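Long-range contacts in putative mannose-6-phosphate isomerase YvyI (Bacillus subtilis, PDB 1QWR), which probably catalyses the zinc-dependent interconversion of D-mannose 6-phosphate and D-fructose 6-phosphate: residues D81-L86 with F270-V275; L85-L90 with L183-Q188; G116-W121 with G248-V253. All blocks are in the same frame, centred on the assembly; numbering follows the deposited sequence. Where two conformers were deposited one is given.

Contact 1. Residues D81-L86 with F270-V275; sequences DRFPLL and FLICSV
Ile272, Phe83 and Phe270 meet as hydrocarbon alone, a clear example of how distant parts of a chain can be joined without polar bonds. Ile272 touches with its last carbon. CG1 stands anti to the carbonyl carbon (chi1 -67°) and the chain continues extended, which carries CD1 outward from strand 271-276 to meet two residues at once. One is Phe83, whose ring arrives from the opposite direction and places CZ 3.7 Å from Ile272 CD1. The other is Leu85, whose CD1 branch crosses to within 3.7 Å of the same Ile272 CD1.

Phe83 also meets Phe270. Their rings are inclined by 37° with centroids 5.6 Å apart, an oblique meeting in which CE1 of Phe83 comes 3.6 Å from CE1 of Phe270. The Phe270 ring has a looser neighbour at its edge, where CG of Pro84 approaches CZ of Phe270 at 4.5 Å, and Phe75 adds an edge-to-face partner. Within residues 81-86, Phe83 O accepts a hydrogen bond from Asn190 ND2, while Ile298 packs on the Phe83 side chain and Ile44 on that of Ile272. Aliphatic and aromatic side chains packed in this way form the buried apolar filling of a cupin-type beta architecture, here joining the catalytic part of a type 1 phosphomannose isomerase to its C-terminal cupin part.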
loop_
_atom_site.group_PDB
_atom_site.type_symbol
_atom_site.label_atom_id
_atom_site.label_comp_id
_atom_site.label_asym_id
_atom_site.label_seq_id
_atom_site.Cartn_x
_atom_site.Cartn_y
_atom_site.Cartn_z
ATOM N N ASP A 81 3.061 10.894 -16.201
ATOM C CA ASP A 81 4.253 10.276 -16.771
ATOM C C ASP A 81 4.391 8.824 -16.318
ATOM O O ASP A 81 4.992 8.010 -17.010
ATOM C CB ASP A 81 5.539 11.008 -16.337
ATOM C CG ASP A 81 5.576 12.462 -16.763
ATOM O OD1 ASP A 81 5.133 12.775 -17.885
ATOM O OD2 ASP A 81 6.082 13.292 -15.973
ATOM N N ARG A 82 3.842 8.499 -15.153
ATOM C CA ARG A 82 3.965 7.134 -14.653
ATOM C C ARG A 82 2.671 6.652 -14.015
ATOM O O ARG A 82 1.845 7.460 -13.593
ATOM C CB ARG A 82 5.075 7.064 -13.605
ATOM C CG ARG A 82 6.417 7.672 -14.045
ATOM C CD ARG A 82 7.339 7.812 -12.863
ATOM N NE ARG A 82 8.389 8.787 -13.136
ATOM C CZ ARG A 82 9.358 8.600 -14.024
ATOM N NH1 ARG A 82 9.408 7.464 -14.721
ATOM N NH2 ARG A 82 10.268 9.551 -14.217
ATOM N N PHE A 83 2.506 5.333 -13.956
ATOM C CA PHE A 83 1.328 4.719 -13.310
ATOM C C PHE A 83 1.421 5.405 -11.930
ATOM O O PHE A 83 2.477 5.432 -11.309
ATOM C CB PHE A 83 1.543 3.215 -13.206
ATOM C CG PHE A 83 0.429 2.490 -12.500
ATOM C CD1 PHE A 83 -0.749 2.148 -13.188
ATOM C CD2 PHE A 83 0.558 2.136 -11.155
ATOM C CE1 PHE A 83 -1.779 1.451 -12.538
ATOM C CE2 PHE A 83 -0.460 1.443 -10.496
ATOM C CZ PHE A 83 -1.633 1.098 -11.193
ATOM N N PRO A 84 0.297 5.930 -11.414
ATOM C CA PRO A 84 0.314 6.654 -10.146
ATOM C C PRO A 84 0.429 6.032 -8.779
ATOM O O PRO A 84 0.837 6.718 -7.825
ATOM C CB PRO A 84 -0.946 7.517 -10.257
ATOM C CG PRO A 84 -1.911 6.592 -10.909
ATOM C CD PRO A 84 -1.050 5.928 -12.018
ATOM N N LEU A 85 0.068 4.765 -8.666
ATOM C CA LEU A 85 0.064 4.131 -7.370
ATOM C C LEU A 85 0.983 2.931 -7.210
ATOM O O LEU A 85 1.588 2.452 -8.171
ATOM C CB LEU A 85 -1.390 3.729 -7.049
ATOM C CG LEU A 85 -2.433 4.869 -7.035
ATOM C CD1 LEU A 85 -3.839 4.289 -6.852
ATOM C CD2 LEU A 85 -2.130 5.847 -5.903
ATOM N N LEU A 86 1.049 2.440 -5.974
ATOM C CA LEU A 86 1.841 1.279 -5.631
ATOM C C LEU A 86 1.131 0.597 -4.475
ATOM O O LEU A 86 0.797 1.244 -3.485
ATOM C CB LEU A 86 3.252 1.706 -5.240
ATOM C CG LEU A 86 4.156 0.705 -4.512
ATOM C CD1 LEU A 86 4.407 -0.522 -5.396
ATOM C CD2 LEU A 86 5.486 1.428 -4.186
ATOM N N PHE A 270 -9.795 2.690 -14.022
ATOM C CA PHE A 270 -9.317 1.318 -13.833
ATOM C C PHE A 270 -9.405 1.034 -12.338
ATOM O O PHE A 270 -9.426 1.968 -11.531
ATOM C CB PHE A 270 -7.877 1.128 -14.329
ATOM C CG PHE A 270 -6.880 2.034 -13.674
ATOM C CD1 PHE A 270 -6.176 1.627 -12.533
ATOM C CD2 PHE A 270 -6.621 3.291 -14.214
ATOM C CE1 PHE A 270 -5.224 2.466 -11.944
ATOM C CE2 PHE A 270 -5.682 4.136 -13.635
ATOM C CZ PHE A 270 -4.976 3.731 -12.499
ATOM N N LEU A 271 -9.483 -0.239 -11.961
ATOM C CA LEU A 271 -9.550 -0.595 -10.537
ATOM C C LEU A 271 -8.385 -1.494 -10.190
ATOM O O LEU A 271 -8.100 -2.435 -10.930
ATOM C CB LEU A 271 -10.847 -1.351 -10.222
ATOM C CG LEU A 271 -12.162 -0.585 -10.362
ATOM C CD1 LEU A 271 -13.319 -1.507 -9.925
ATOM C CD2 LEU A 271 -12.129 0.691 -9.510
ATOM N N ILE A 272 -7.718 -1.189 -9.084
ATOM C CA ILE A 272 -6.602 -1.974 -8.565
ATOM C C ILE A 272 -7.230 -2.873 -7.494
ATOM O O ILE A 272 -7.822 -2.356 -6.537
ATOM C CB ILE A 272 -5.557 -1.077 -7.903
ATOM C CG1 ILE A 272 -4.903 -0.194 -8.959
ATOM C CG2 ILE A 272 -4.531 -1.952 -7.128
ATOM C CD1 ILE A 272 -4.026 0.937 -8.380
ATOM N N CYS A 273 -7.050 -4.194 -7.618
ATOM C CA CYS A 273 -7.676 -5.156 -6.714
ATOM C C CYS A 273 -6.724 -6.175 -6.091
ATOM O O CYS A 273 -5.884 -6.749 -6.798
ATOM C CB CYS A 273 -8.765 -5.943 -7.475
ATOM S SG CYS A 273 -9.933 -4.898 -8.411
ATOM N N SER A 274 -6.885 -6.402 -4.781
ATOM C CA SER A 274 -6.090 -7.373 -4.006
ATOM C C SER A 274 -7.046 -8.281 -3.223
ATOM O O SER A 274 -7.900 -7.801 -2.452
ATOM C CB SER A 274 -5.156 -6.664 -2.991
ATOM O OG SER A 274 -4.204 -5.830 -3.633
ATOM N N VAL A 275 -6.943 -9.589 -3.431
ATOM C CA VAL A 275 -7.811 -10.523 -2.698
ATOM C C VAL A 275 -7.098 -10.867 -1.399
ATOM O O VAL A 275 -6.088 -11.560 -1.406
ATOM C CB VAL A 275 -8.039 -11.790 -3.516
ATOM C CG1 VAL A 275 -8.992 -12.718 -2.787
ATOM C CG2 VAL A 275 -8.572 -11.389 -4.901
#

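Contact 2. Residues L85-L90 with L183-Q188; sequences LLTKLL and LVLETQ
Leu86 and Gln188 open a run of antiparallel pairing between strands 85-92 and 182-189, neighbours in the cupin-type sheet beside the zinc site. Hydrogen-bonded pairs Leu86–Gln188, Lys88–Glu186 and Leu90–Val184 alternate with the non-hydrogen-bonded pairs Thr87–Thr187 and Leu89–Leu185. Each hydrogen-bonded pair contributes two N-H...O bonds; the straightest runs from Lys88 N to Glu186 O, 2.9 Å long with 168° at the hydrogen. CA-H...O contacts, such as Leu89 CA to Val184 O at 3.3 Å, fill the intervals.

Apolar contacts gather on the face of Thr87 and Leu89, where CG2 of Thr87 rests against CD1 of Leu185 (3.8 Å) and Leu89 CD2 meets Leu185 CD2 at 3.5 Å. On the other face methyl and methylene groups lie against polar ends. Leu86 and Gln188 run side by side there, with Leu86 CB 3.7 Å from Gln188 CG. The Gln188 side chain starts between its backbone N and carbonyl carbon (chi1 68°) and bends at CG, which turns its amide end across the methylene chain of Lys88 at about a right angle. Shortening Gln188 to an alanine would remove that arm and would probably open a gap beside Leu86 and the lysine chain. Further along, Leu90 CD1 comes up to the Glu186 carboxylate, 3.6 Å from its CD.

The remaining interactions are polar. Lys88, extended beyond CG, forms a salt bridge with Glu40, and Glu186 OE2 accepts a hydrogen bond from Trp121 NE1. One water joins the hydroxyls of Thr87 and Thr187. A second accepts from Lys88 NZ and donates to Glu186 OE1, 2.7 Å from each, spanning two charged groups too far apart for a salt bridge.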
loop_
_atom_site.group_PDB
_atom_site.type_symbol
_atom_site.label_atom_id
_atom_site.label_comp_id
_atom_site.label_asym_id
_atom_site.label_seq_id
_atom_site.Cartn_x
_atom_site.Cartn_y
_atom_site.Cartn_z
ATOM N N LEU A 85 0.068 4.765 -8.666
ATOM C CA LEU A 85 0.064 4.131 -7.370
ATOM C C LEU A 85 0.983 2.931 -7.210
ATOM O O LEU A 85 1.588 2.452 -8.171
ATOM C CB LEU A 85 -1.390 3.729 -7.049
ATOM C CG LEU A 85 -2.433 4.869 -7.035
ATOM C CD1 LEU A 85 -3.839 4.289 -6.852
ATOM C CD2 LEU A 85 -2.130 5.847 -5.903
ATOM N N LEU A 86 1.049 2.440 -5.974
ATOM C CA LEU A 86 1.841 1.279 -5.631
ATOM C C LEU A 86 1.131 0.597 -4.475
ATOM O O LEU A 86 0.797 1.244 -3.485
ATOM C CB LEU A 86 3.252 1.706 -5.240
ATOM C CG LEU A 86 4.156 0.705 -4.512
ATOM C CD1 LEU A 86 4.407 -0.522 -5.396
ATOM C CD2 LEU A 86 5.486 1.428 -4.186
ATOM N N THR A 87 0.862 -0.702 -4.621
ATOM C CA THR A 87 0.166 -1.446 -3.581
ATOM C C THR A 87 1.064 -2.558 -3.076
ATOM O O THR A 87 1.610 -3.333 -3.868
ATOM C CB THR A 87 -1.123 -2.081 -4.123
ATOM O OG1 THR A 87 -1.956 -1.060 -4.695
ATOM C CG2 THR A 87 -1.877 -2.793 -3.021
ATOM N N LYS A 88 1.167 -2.656 -1.758
ATOM C CA LYS A 88 1.989 -3.688 -1.132
ATOM C C LYS A 88 1.274 -4.422 -0.015
ATOM O O LYS A 88 0.314 -3.904 0.579
ATOM C CB LYS A 88 3.215 -3.064 -0.467
ATOM C CG LYS A 88 4.116 -2.250 -1.374
ATOM C CD LYS A 88 5.218 -1.622 -0.494
ATOM C CE LYS A 88 6.085 -0.624 -1.258
ATOM N NZ LYS A 88 7.155 -0.131 -0.338
ATOM N N LEU A 89 1.762 -5.636 0.250
ATOM C CA LEU A 89 1.346 -6.446 1.400
ATOM C C LEU A 89 2.604 -6.384 2.280
ATOM O O LEU A 89 3.722 -6.657 1.788
ATOM C CB LEU A 89 1.052 -7.895 1.005
ATOM C CG LEU A 89 -0.365 -8.112 0.469
ATOM C CD1 LEU A 89 -0.478 -9.564 -0.046
ATOM C CD2 LEU A 89 -1.410 -7.851 1.575
ATOM N N LEU A 90 2.441 -6.015 3.558
ATOM C CA LEU A 90 3.577 -5.871 4.465
ATOM C C LEU A 90 3.512 -6.848 5.635
ATOM O O LEU A 90 2.496 -6.923 6.328
ATOM C CB LEU A 90 3.619 -4.457 5.046
ATOM C CG LEU A 90 3.556 -3.286 4.061
ATOM C CD1 LEU A 90 3.457 -1.973 4.833
ATOM C CD2 LEU A 90 4.778 -3.302 3.178
ATOM N N LEU A 183 -0.059 -7.237 9.810
ATOM C CA LEU A 183 -0.099 -7.695 8.421
ATOM C C LEU A 183 -0.916 -6.610 7.737
ATOM O O LEU A 183 -2.111 -6.469 8.010
ATOM C CB LEU A 183 -0.821 -9.032 8.332
ATOM C CG LEU A 183 -1.004 -9.544 6.909
ATOM C CD1 LEU A 183 0.352 -9.831 6.281
ATOM C CD2 LEU A 183 -1.836 -10.815 6.968
ATOM N N VAL A 184 -0.287 -5.864 6.830
ATOM C CA VAL A 184 -0.935 -4.706 6.215
ATOM C C VAL A 184 -1.035 -4.647 4.693
ATOM O O VAL A 184 -0.117 -5.086 4.002
ATOM C CB VAL A 184 -0.163 -3.421 6.662
ATOM C CG1 VAL A 184 -0.840 -2.139 6.141
ATOM C CG2 VAL A 184 -0.055 -3.390 8.160
ATOM N N LEU A 185 -2.143 -4.098 4.191
ATOM C CA LEU A 185 -2.297 -3.851 2.751
ATOM C C LEU A 185 -2.091 -2.319 2.687
ATOM O O LEU A 185 -2.933 -1.531 3.151
ATOM C CB LEU A 185 -3.689 -4.249 2.242
ATOM C CG LEU A 185 -3.963 -4.206 0.717
ATOM C CD1 LEU A 185 -3.845 -2.785 0.195
ATOM C CD2 LEU A 185 -2.996 -5.106 -0.010
ATOM N N GLU A 186 -0.956 -1.913 2.107
ATOM C CA GLU A 186 -0.567 -0.521 1.999
ATOM C C GLU A 186 -0.757 0.014 0.583
ATOM O O GLU A 186 -0.184 -0.515 -0.369
ATOM C CB GLU A 186 0.903 -0.391 2.396
ATOM C CG GLU A 186 1.438 1.031 2.531
ATOM C CD GLU A 186 2.904 1.012 2.894
ATOM O OE1 GLU A 186 3.695 0.485 2.088
ATOM O OE2 GLU A 186 3.266 1.498 3.995
ATOM N N THR A 187 -1.570 1.051 0.445
ATOM C CA THR A 187 -1.789 1.638 -0.877
ATOM C C THR A 187 -1.074 2.985 -0.826
ATOM O O THR A 187 -1.288 3.756 0.090
ATOM C CB THR A 187 -3.300 1.780 -1.176
ATOM O OG1 THR A 187 -3.911 0.473 -1.146
ATOM C CG2 THR A 187 -3.523 2.373 -2.585
ATOM N N GLN A 188 -0.195 3.248 -1.790
ATOM C CA GLN A 188 0.578 4.490 -1.752
ATOM C C GLN A 188 0.830 5.057 -3.156
ATOM O O GLN A 188 0.477 4.430 -4.157
ATOM C CB GLN A 188 1.909 4.187 -1.053
ATOM C CG GLN A 188 2.841 3.250 -1.852
ATOM C CD GLN A 188 3.489 2.166 -0.974
ATOM O OE1 GLN A 188 2.868 1.135 -0.656
ATOM N NE2 GLN A 188 4.722 2.402 -0.572
HETATM O O HOH W 1 -4.440 -0.749 -3.544
HETATM O O HOH W 2 6.321 0.916 1.983
#

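Contact 3. Residues G116-W121 with G248-V253; sequences GKTECW and GEYFSV. With ZN (zinc ion), chain E.
Thr118 to Cys120 and Tyr250 to Val253 run nearly parallel, their directions 5° apart, but with the CA atoms of Thr118 and Tyr250 separated by 7.5 Å they meet through side chains. Phe251 is the wedge. Its CG sits between the backbone N and the carbonyl carbon (chi1 47°), and the ring reaches the opposing backbone, turning its edge to Thr118 O, which lies 3.7 Å from CE2 of Phe251 and close to the ring plane. Cys120 makes a sulfur-aromatic contact with the same ring, SG coming obliquely to 3.5 Å from Phe251 CE1; the sulfur also touches Val253 CG2 at 3.7 Å.

In this cupin-type fold, residues 116-121 offer one side to residues 248-253 and the other to the metal site, which in cupins lies within the beta barrel. The Glu119 side chain sets off away from residues 248-253 and binds the zinc ion through OE2 at 2.5 Å, alongside His101 and His176. Its other oxygen, OE1, takes a weak hydrogen bond within a salt bridge from Lys117 NZ, 3.2 Å away. Thr118 crosses Tyr250 at about a right angle, its CG2 3.8 Å from Tyr250 CD2, while its hydroxyl oxygen accepts a hydrogen bond from Ser172 N.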
loop_
_atom_site.group_PDB
_atom_site.type_symbol
_atom_site.label_atom_id
_atom_site.label_comp_id
_atom_site.label_asym_id
_atom_site.label_seq_id
_atom_site.Cartn_x
_atom_site.Cartn_y
_atom_site.Cartn_z
ATOM N N GLY A 116 5.956 12.024 -4.553
ATOM C CA GLY A 116 5.912 12.053 -3.092
ATOM C C GLY A 116 5.277 10.734 -2.663
ATOM O O GLY A 116 4.940 9.910 -3.523
ATOM N N LYS A 117 5.088 10.511 -1.369
ATOM C CA LYS A 117 4.499 9.238 -0.942
ATOM C C LYS A 117 3.402 9.345 0.134
ATOM O O LYS A 117 3.592 8.960 1.289
ATOM C CB LYS A 117 5.606 8.265 -0.479
ATOM C CG LYS A 117 5.302 6.746 -0.481
ATOM C CD LYS A 117 6.691 6.016 -0.388
ATOM C CE LYS A 117 6.677 4.523 -0.315
ATOM N NZ LYS A 117 6.192 4.036 0.982
ATOM N N THR A 118 2.269 9.910 -0.252
ATOM C CA THR A 118 1.111 9.921 0.634
ATOM C C THR A 118 0.681 8.444 0.534
ATOM O O THR A 118 0.827 7.831 -0.527
ATOM C CB THR A 118 0.032 10.850 0.082
ATOM O OG1 THR A 118 0.399 12.195 0.412
ATOM C CG2 THR A 118 -1.354 10.533 0.686
ATOM N N GLU A 119 0.185 7.865 1.627
ATOM C CA GLU A 119 -0.187 6.455 1.618
ATOM C C GLU A 119 -1.256 6.166 2.663
ATOM O O GLU A 119 -1.695 7.055 3.384
ATOM C CB GLU A 119 1.048 5.604 1.919
ATOM C CG GLU A 119 1.642 5.968 3.285
ATOM C CD GLU A 119 2.891 5.197 3.629
ATOM O OE1 GLU A 119 3.555 4.697 2.709
ATOM O OE2 GLU A 119 3.210 5.098 4.836
ATOM N N CYS A 120 -1.696 4.918 2.716
ATOM C CA CYS A 120 -2.690 4.533 3.703
ATOM C C CYS A 120 -2.527 3.050 4.034
ATOM O O CYS A 120 -1.939 2.262 3.256
ATOM C CB CYS A 120 -4.101 4.864 3.198
ATOM S SG CYS A 120 -4.602 3.845 1.780
ATOM N N TRP A 121 -3.017 2.680 5.205
ATOM C CA TRP A 121 -2.890 1.319 5.686
ATOM C C TRP A 121 -4.209 0.685 6.058
ATOM O O TRP A 121 -5.023 1.296 6.762
ATOM C CB TRP A 121 -2.026 1.260 6.951
ATOM C CG TRP A 121 -0.667 1.791 6.816
ATOM C CD1 TRP A 121 0.179 1.631 5.761
ATOM C CD2 TRP A 121 0.049 2.546 7.804
ATOM N NE1 TRP A 121 1.383 2.239 6.029
ATOM C CE2 TRP A 121 1.327 2.810 7.277
ATOM C CE3 TRP A 121 -0.273 3.023 9.085
ATOM C CZ2 TRP A 121 2.293 3.533 7.981
ATOM C CZ3 TRP A 121 0.690 3.744 9.794
ATOM C CH2 TRP A 121 1.957 3.993 9.240
ATOM N N GLY A 248 -9.489 10.422 -1.514
ATOM C CA GLY A 248 -8.563 11.537 -1.440
ATOM C C GLY A 248 -8.004 12.070 -2.740
ATOM O O GLY A 248 -8.379 11.638 -3.825
ATOM N N GLU A 249 -7.078 13.016 -2.617
ATOM C CA GLU A 249 -6.470 13.628 -3.792
ATOM C C GLU A 249 -5.639 12.644 -4.594
ATOM O O GLU A 249 -5.522 12.779 -5.805
ATOM C CB GLU A 249 -5.565 14.789 -3.373
ATOM C CG GLU A 249 -6.198 15.738 -2.373
ATOM C CD GLU A 249 -5.220 16.793 -1.859
ATOM O OE1 GLU A 249 -5.544 17.452 -0.841
ATOM O OE2 GLU A 249 -4.132 16.965 -2.474
ATOM N N TYR A 250 -5.057 11.656 -3.925
ATOM C CA TYR A 250 -4.181 10.713 -4.606
ATOM C C TYR A 250 -4.784 9.354 -4.894
ATOM O O TYR A 250 -4.319 8.660 -5.789
ATOM C CB TYR A 250 -2.896 10.520 -3.795
ATOM C CG TYR A 250 -2.141 11.809 -3.576
ATOM C CD1 TYR A 250 -1.299 12.328 -4.558
ATOM C CD2 TYR A 250 -2.351 12.558 -2.421
ATOM C CE1 TYR A 250 -0.685 13.581 -4.388
ATOM C CE2 TYR A 250 -1.751 13.795 -2.243
ATOM C CZ TYR A 250 -0.924 14.305 -3.226
ATOM O OH TYR A 250 -0.366 15.554 -3.036
ATOM N N PHE A 251 -5.812 8.976 -4.139
ATOM C CA PHE A 251 -6.468 7.683 -4.325
ATOM C C PHE A 251 -7.712 7.558 -3.468
ATOM O O PHE A 251 -7.925 8.344 -2.545
ATOM C CB PHE A 251 -5.504 6.527 -3.955
ATOM C CG PHE A 251 -4.781 6.720 -2.628
ATOM C CD1 PHE A 251 -5.457 6.577 -1.409
ATOM C CD2 PHE A 251 -3.412 7.058 -2.613
ATOM C CE1 PHE A 251 -4.783 6.771 -0.174
ATOM C CE2 PHE A 251 -2.722 7.254 -1.393
ATOM C CZ PHE A 251 -3.397 7.114 -0.171
ATOM N N SER A 252 -8.531 6.566 -3.803
ATOM C CA SER A 252 -9.760 6.230 -3.069
ATOM C C SER A 252 -9.552 4.737 -2.796
ATOM O O SER A 252 -9.130 3.985 -3.698
ATOM C CB SER A 252 -11.008 6.429 -3.942
ATOM O OG SER A 252 -11.226 7.824 -4.232
ATOM N N VAL A 253 -9.846 4.308 -1.575
ATOM C CA VAL A 253 -9.645 2.915 -1.200
ATOM C C VAL A 253 -10.909 2.355 -0.582
ATOM O O VAL A 253 -11.570 3.052 0.190
ATOM C CB VAL A 253 -8.479 2.793 -0.202
ATOM C CG1 VAL A 253 -8.183 1.290 0.101
ATOM C CG2 VAL A 253 -7.232 3.477 -0.810
HETATM ZN ZN ZN E . 5.574 4.411 5.299
HETATM O O HOH W 3 5.724 3.362 2.928
#

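In the fold
The three contacts show how packing and metal binding can share neighbouring strands. Strand 85-92 serves contacts 1 and 2, which share Leu85 and Leu86 and meet where Ile272 CG2 lies 3.7 Å from Thr87 OG1. Leu85 also leads to contact 3, its CD2 resting 3.7 Å from Phe251 CD2. Contacts 2 and 3 are tied through the backbone, since strand 182-189 pairs with strand 119-126 and Cys120 N probably donates to Thr187 O at 2.9 Å. Distance from the metal grades the set: contact 3 supplies the ligand Glu119, the Glu186 side chain of contact 2 comes within about 4 Å of the zinc ion, and the Leu85 side chain, used in contact 1, stays about 14 Å from it.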